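Local coordinates for phage-related protein (Bordetella bronchiseptica RB50, PDB 3BJQ) that is probably a major capsid protein, building the shell of a phage or prophage head, at residues I173-A186 with D239-D252. Sequence-based numbering, arbitrary orientation.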
loop_
_atom_site.group_PDB
_atom_site.type_symbol
_atom_site.label_atom_id
_atom_site.label_comp_id
_atom_site.label_asym_id
_atom_site.label_seq_id
_atom_site.Cartn_x
_atom_site.Cartn_y
_atom_site.Cartn_z
ATOM N N ILE E 173 -24.248 14.297 -44.035
ATOM C CA ILE E 173 -23.314 13.418 -43.339
ATOM C C ILE E 173 -23.936 12.157 -42.766
ATOM O O ILE E 173 -23.224 11.271 -42.309
ATOM C CB ILE E 173 -22.541 14.195 -42.234
ATOM C CG1 ILE E 173 -23.444 14.601 -41.067
ATOM C CG2 ILE E 173 -21.882 15.435 -42.822
ATOM C CD1 ILE E 173 -22.672 15.233 -39.871
ATOM N N GLY E 174 -25.257 12.049 -42.815
ATOM C CA GLY E 174 -25.934 10.817 -42.345
ATOM C C GLY E 174 -25.979 10.617 -40.837
ATOM O O GLY E 174 -26.104 9.475 -40.319
HETATM N N MSE E 175 -25.856 11.741 -40.131
HETATM C CA MSE E 175 -25.997 11.792 -38.687
HETATM C C MSE E 175 -26.709 13.071 -38.322
HETATM O O MSE E 175 -26.579 14.083 -39.019
HETATM C CB MSE E 175 -24.640 11.771 -37.971
HETATM C CG MSE E 175 -23.930 10.474 -38.115
HETATM SE SE MSE E 175 -22.158 10.465 -37.446
HETATM C CE MSE E 175 -21.458 11.720 -38.476
ATOM N N GLU E 176 -27.452 13.014 -37.217
ATOM C CA GLU E 176 -28.149 14.189 -36.687
ATOM C C GLU E 176 -27.119 15.102 -36.053
ATOM O O GLU E 176 -26.181 14.610 -35.407
ATOM C CB GLU E 176 -29.175 13.786 -35.607
ATOM C CG GLU E 176 -30.338 12.905 -36.117
ATOM C CD GLU E 176 -31.311 13.632 -37.074
ATOM O OE1 GLU E 176 -31.678 14.808 -36.820
ATOM O OE2 GLU E 176 -31.711 13.011 -38.083
ATOM N N PRO E 177 -27.272 16.426 -36.237
ATOM C CA PRO E 177 -26.410 17.320 -35.472
ATOM C C PRO E 177 -26.725 17.147 -33.991
ATOM O O PRO E 177 -27.866 16.855 -33.645
ATOM C CB PRO E 177 -26.803 18.712 -35.970
ATOM C CG PRO E 177 -28.124 18.570 -36.556
ATOM C CD PRO E 177 -28.208 17.171 -37.096
ATOM N N ASN E 178 -25.716 17.282 -33.136
ATOM C CA ASN E 178 -25.892 17.086 -31.700
ATOM C C ASN E 178 -25.505 18.286 -30.841
ATOM O O ASN E 178 -25.545 18.203 -29.604
ATOM C CB ASN E 178 -25.125 15.838 -31.245
ATOM C CG ASN E 178 -23.663 15.905 -31.581
ATOM O OD1 ASN E 178 -23.195 16.884 -32.162
ATOM N ND2 ASN E 178 -22.929 14.871 -31.212
ATOM N N ARG E 179 -25.140 19.387 -31.490
ATOM C CA ARG E 179 -24.783 20.606 -30.801
ATOM C C ARG E 179 -25.540 21.762 -31.397
ATOM O O ARG E 179 -25.457 21.978 -32.594
ATOM C CB ARG E 179 -23.320 20.963 -30.994
ATOM C CG ARG E 179 -22.356 20.053 -30.388
ATOM C CD ARG E 179 -22.253 20.194 -28.884
ATOM N NE ARG E 179 -21.239 19.241 -28.462
ATOM C CZ ARG E 179 -21.466 17.944 -28.308
ATOM N NH1 ARG E 179 -22.681 17.452 -28.474
ATOM N NH2 ARG E 179 -20.475 17.147 -27.956
ATOM N N LEU E 180 -26.246 22.517 -30.564
ATOM C CA LEU E 180 -26.872 23.766 -31.022
ATOM C C LEU E 180 -26.304 24.880 -30.162
ATOM O O LEU E 180 -26.384 24.802 -28.946
ATOM C CB LEU E 180 -28.409 23.687 -30.946
ATOM C CG LEU E 180 -29.230 24.765 -31.693
ATOM C CD1 LEU E 180 -30.557 24.197 -32.172
ATOM C CD2 LEU E 180 -29.463 25.940 -30.810
HETATM N N MSE E 181 -25.677 25.874 -30.805
HETATM C CA MSE E 181 -25.163 27.053 -30.148
HETATM C C MSE E 181 -26.156 28.214 -30.327
HETATM O O MSE E 181 -26.384 28.672 -31.438
HETATM C CB MSE E 181 -23.811 27.458 -30.769
HETATM C CG MSE E 181 -22.989 28.454 -29.981
HETATM SE SE MSE E 181 -23.606 30.283 -29.903
HETATM C CE MSE E 181 -23.626 30.705 -31.763
ATOM N N LEU E 182 -26.752 28.666 -29.233
ATOM C CA LEU E 182 -27.578 29.875 -29.224
ATOM C C LEU E 182 -26.757 30.994 -28.606
ATOM O O LEU E 182 -26.336 30.872 -27.446
ATOM C CB LEU E 182 -28.801 29.688 -28.334
ATOM C CG LEU E 182 -29.803 28.590 -28.672
ATOM C CD1 LEU E 182 -30.896 28.562 -27.642
ATOM C CD2 LEU E 182 -30.378 28.848 -30.052
ATOM N N SER E 183 -26.563 32.090 -29.327
ATOM C CA SER E 183 -25.949 33.250 -28.713
ATOM C C SER E 183 -26.909 33.803 -27.666
ATOM O O SER E 183 -28.104 33.594 -27.737
ATOM C CB SER E 183 -25.684 34.332 -29.731
ATOM O OG SER E 183 -26.901 34.798 -30.317
ATOM N N ARG E 184 -26.366 34.530 -26.710
ATOM C CA ARG E 184 -27.124 35.175 -25.651
ATOM C C ARG E 184 -28.351 35.903 -26.215
ATOM O O ARG E 184 -29.468 35.736 -25.720
ATOM C CB ARG E 184 -26.169 36.158 -24.964
ATOM C CG ARG E 184 -26.665 36.849 -23.735
ATOM C CD ARG E 184 -25.506 37.656 -23.124
ATOM N NE ARG E 184 -25.213 38.853 -23.895
ATOM C CZ ARG E 184 -25.539 40.092 -23.530
ATOM N NH1 ARG E 184 -26.154 40.331 -22.379
ATOM N NH2 ARG E 184 -25.228 41.114 -24.316
ATOM N N LYS E 185 -28.120 36.698 -27.260
ATOM C CA LYS E 185 -29.181 37.432 -27.937
ATOM C C LYS E 185 -30.241 36.538 -28.585
ATOM O O LYS E 185 -31.423 36.826 -28.492
ATOM C CB LYS E 185 -28.591 38.335 -29.005
ATOM C CG LYS E 185 -27.954 39.579 -28.446
ATOM C CD LYS E 185 -27.198 40.335 -29.547
ATOM C CE LYS E 185 -26.836 41.755 -29.111
ATOM N NZ LYS E 185 -26.354 41.821 -27.707
ATOM N N ALA E 186 -29.820 35.473 -29.252
ATOM C CA ALA E 186 -30.777 34.540 -29.838
ATOM C C ALA E 186 -31.569 33.814 -28.752
ATOM O O ALA E 186 -32.764 33.565 -28.923
ATOM C CB ALA E 186 -30.090 33.541 -30.749
ATOM N N ASP E 239 -20.468 40.854 -27.803
ATOM C CA ASP E 239 -20.712 39.418 -27.634
ATOM C C ASP E 239 -19.813 38.633 -28.566
ATOM O O ASP E 239 -19.861 38.838 -29.780
ATOM C CB ASP E 239 -22.165 39.052 -27.956
ATOM C CG ASP E 239 -23.176 39.709 -27.019
ATOM O OD1 ASP E 239 -22.787 40.200 -25.968
ATOM O OD2 ASP E 239 -24.379 39.731 -27.330
ATOM N N VAL E 240 -19.046 37.696 -28.009
ATOM C CA VAL E 240 -18.112 36.892 -28.792
ATOM C C VAL E 240 -18.889 36.066 -29.859
ATOM O O VAL E 240 -18.428 35.879 -30.975
ATOM C CB VAL E 240 -17.261 35.989 -27.851
ATOM C CG1 VAL E 240 -16.367 35.024 -28.641
ATOM C CG2 VAL E 240 -16.438 36.839 -26.872
ATOM N N TRP E 241 -20.069 35.561 -29.490
ATOM C CA TRP E 241 -20.850 34.704 -30.389
ATOM C C TRP E 241 -21.923 35.490 -31.156
ATOM O O TRP E 241 -22.842 34.900 -31.761
ATOM C CB TRP E 241 -21.447 33.534 -29.593
ATOM C CG TRP E 241 -20.377 32.704 -29.056
ATOM C CD1 TRP E 241 -19.807 32.819 -27.832
ATOM C CD2 TRP E 241 -19.680 31.647 -29.731
ATOM N NE1 TRP E 241 -18.785 31.924 -27.705
ATOM C CE2 TRP E 241 -18.688 31.178 -28.847
ATOM C CE3 TRP E 241 -19.793 31.055 -31.000
ATOM C CZ2 TRP E 241 -17.829 30.112 -29.166
ATOM C CZ3 TRP E 241 -18.941 29.997 -31.322
ATOM C CH2 TRP E 241 -17.967 29.542 -30.414
ATOM N N GLY E 242 -21.782 36.817 -31.140
ATOM C CA GLY E 242 -22.602 37.716 -31.912
ATOM C C GLY E 242 -24.080 37.504 -31.704
ATOM O O GLY E 242 -24.497 37.083 -30.616
ATOM N N PRO E 243 -24.890 37.820 -32.728
ATOM C CA PRO E 243 -26.328 37.593 -32.662
ATOM C C PRO E 243 -26.736 36.282 -33.343
ATOM O O PRO E 243 -27.896 36.100 -33.695
ATOM C CB PRO E 243 -26.869 38.795 -33.436
ATOM C CG PRO E 243 -25.845 39.023 -34.500
ATOM C CD PRO E 243 -24.525 38.468 -34.002
ATOM N N ASP E 244 -25.796 35.348 -33.461
ATOM C CA ASP E 244 -25.987 34.186 -34.312
ATOM C C ASP E 244 -26.478 32.921 -33.626
ATOM O O ASP E 244 -26.539 32.823 -32.406
ATOM C CB ASP E 244 -24.680 33.873 -35.036
ATOM C CG ASP E 244 -24.197 35.017 -35.907
ATOM O OD1 ASP E 244 -24.995 35.918 -36.271
ATOM O OD2 ASP E 244 -23.007 34.988 -36.264
ATOM N N VAL E 245 -26.875 31.967 -34.469
ATOM C CA VAL E 245 -27.219 30.614 -34.044
ATOM C C VAL E 245 -26.424 29.680 -34.929
ATOM O O VAL E 245 -26.202 29.993 -36.092
ATOM C CB VAL E 245 -28.717 30.367 -34.166
ATOM C CG1 VAL E 245 -29.060 28.897 -33.899
ATOM C CG2 VAL E 245 -29.438 31.315 -33.198
ATOM N N TRP E 246 -25.946 28.573 -34.372
ATOM C CA TRP E 246 -25.146 27.616 -35.130
ATOM C C TRP E 246 -25.572 26.204 -34.722
ATOM O O TRP E 246 -25.945 25.989 -33.585
ATOM C CB TRP E 246 -23.673 27.856 -34.841
ATOM C CG TRP E 246 -22.726 26.841 -35.418
ATOM C CD1 TRP E 246 -22.036 26.936 -36.599
ATOM C CD2 TRP E 246 -22.331 25.589 -34.824
ATOM N NE1 TRP E 246 -21.260 25.825 -36.776
ATOM C CE2 TRP E 246 -21.417 24.983 -35.707
ATOM C CE3 TRP E 246 -22.669 24.922 -33.634
ATOM C CZ2 TRP E 246 -20.835 23.737 -35.446
ATOM C CZ3 TRP E 246 -22.098 23.683 -33.372
ATOM C CH2 TRP E 246 -21.176 23.106 -34.279
ATOM N N LEU E 247 -25.518 25.265 -35.660
ATOM C CA LEU E 247 -25.797 23.855 -35.393
ATOM C C LEU E 247 -24.696 23.004 -35.968
ATOM O O LEU E 247 -24.209 23.296 -37.036
ATOM C CB LEU E 247 -27.045 23.388 -36.107
ATOM C CG LEU E 247 -28.416 23.490 -35.456
ATOM C CD1 LEU E 247 -29.030 24.890 -35.661
ATOM C CD2 LEU E 247 -29.256 22.409 -36.117
ATOM N N GLY E 248 -24.371 21.894 -35.322
ATOM C CA GLY E 248 -23.353 21.022 -35.874
ATOM C C GLY E 248 -23.362 19.642 -35.292
ATOM O O GLY E 248 -23.973 19.393 -34.250
ATOM N N TYR E 249 -22.738 18.733 -36.028
ATOM C CA TYR E 249 -22.377 17.426 -35.505
ATOM C C TYR E 249 -20.941 17.571 -35.010
ATOM O O TYR E 249 -20.031 17.836 -35.794
ATOM C CB TYR E 249 -22.464 16.296 -36.540
ATOM C CG TYR E 249 -21.862 15.043 -35.978
ATOM C CD1 TYR E 249 -22.554 14.284 -35.063
ATOM C CD2 TYR E 249 -20.564 14.655 -36.301
ATOM C CE1 TYR E 249 -21.986 13.146 -34.496
ATOM C CE2 TYR E 249 -19.985 13.523 -35.734
ATOM C CZ TYR E 249 -20.707 12.761 -34.844
ATOM O OH TYR E 249 -20.153 11.621 -34.280
ATOM N N VAL E 250 -20.777 17.432 -33.691
ATOM C CA VAL E 250 -19.474 17.467 -33.010
ATOM C C VAL E 250 -19.345 16.121 -32.330
ATOM O O VAL E 250 -20.241 15.699 -31.559
ATOM C CB VAL E 250 -19.425 18.595 -31.964
ATOM C CG1 VAL E 250 -18.023 18.725 -31.318
ATOM C CG2 VAL E 250 -19.817 19.915 -32.600
ATOM N N SER E 251 -18.290 15.392 -32.658
ATOM C CA SER E 251 -18.122 14.077 -32.064
ATOM C C SER E 251 -18.149 14.138 -30.525
ATOM O O SER E 251 -17.483 14.974 -29.910
ATOM C CB SER E 251 -16.818 13.428 -32.529
ATOM O OG SER E 251 -16.607 12.237 -31.816
ATOM N N ASP E 252 -18.918 13.221 -29.941
ATOM C CA ASP E 252 -19.030 13.042 -28.498
ATOM C C ASP E 252 -17.893 12.173 -27.930
ATOM O O ASP E 252 -17.929 11.818 -26.784
ATOM C CB ASP E 252 -20.369 12.367 -28.138
ATOM C CG ASP E 252 -21.562 13.324 -28.176
ATOM O OD1 ASP E 252 -21.372 14.555 -28.155
ATOM O OD2 ASP E 252 -22.714 12.829 -28.213
HETATM O O HOH W 1 -25.595 37.531 -28.183
#
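The side chain of N178 lies against the backbone of V250 and grips it at both polar ends, an example of how an asparagine can take over the backbone's pairing where a strand pair runs on past a bulge. Its OD1 receives V250 N at 2.9 Å, in the carbonyl plane on a lone pair and almost straight at 174°, while ND2 donates to V250 O at 2.8 Å. A chi1 of 57°, with CG between the backbone N and the carbonyl carbon, turns the amide toward the N and O of V250, and the two bonds fix its rotation. N178 and R179 both donate their backbone N-H to G248 O, the mark of a classic beta bulge where strand 179-183 begins. R179 sets CG against V250 CG2, then bends at chi2 (-75°), which turns the guanidinium toward D252; NH2 meets OD1 of D252 at 2.8 Å, the two planes nearly coplanar, and V250 O lies over one guanidinium face. On this side of the bulge the selenomethionine M175 also lays its methyl CE over a face of the Y249 ring, 3.8 Å from the centroid.

Beyond the bulge the strands run antiparallel. L180 and L247 lie side by side on one face, together with L182 and V245; on the other, M181, a second selenomethionine, crosses W241 obliquely, its SE 3.9 Å from W241 CB.

At the far end D244 O takes both N and OG of S183, whose OG also caps helix 184-191 by accepting A186 N. D239 gathers two cations: R184 NH2 at OD1, using the syn lone pair, and K185 NZ at OD2, from above the carboxylate plane.

The pair forms the middle of a six-stranded mixed sheet, between strands 305-309 and 221-230. Helix 158-173 covers L180 and L247, whereas W241 reaches helix 105-131, packing on C127 and A128 and hydrogen-bonding E124 through NE1.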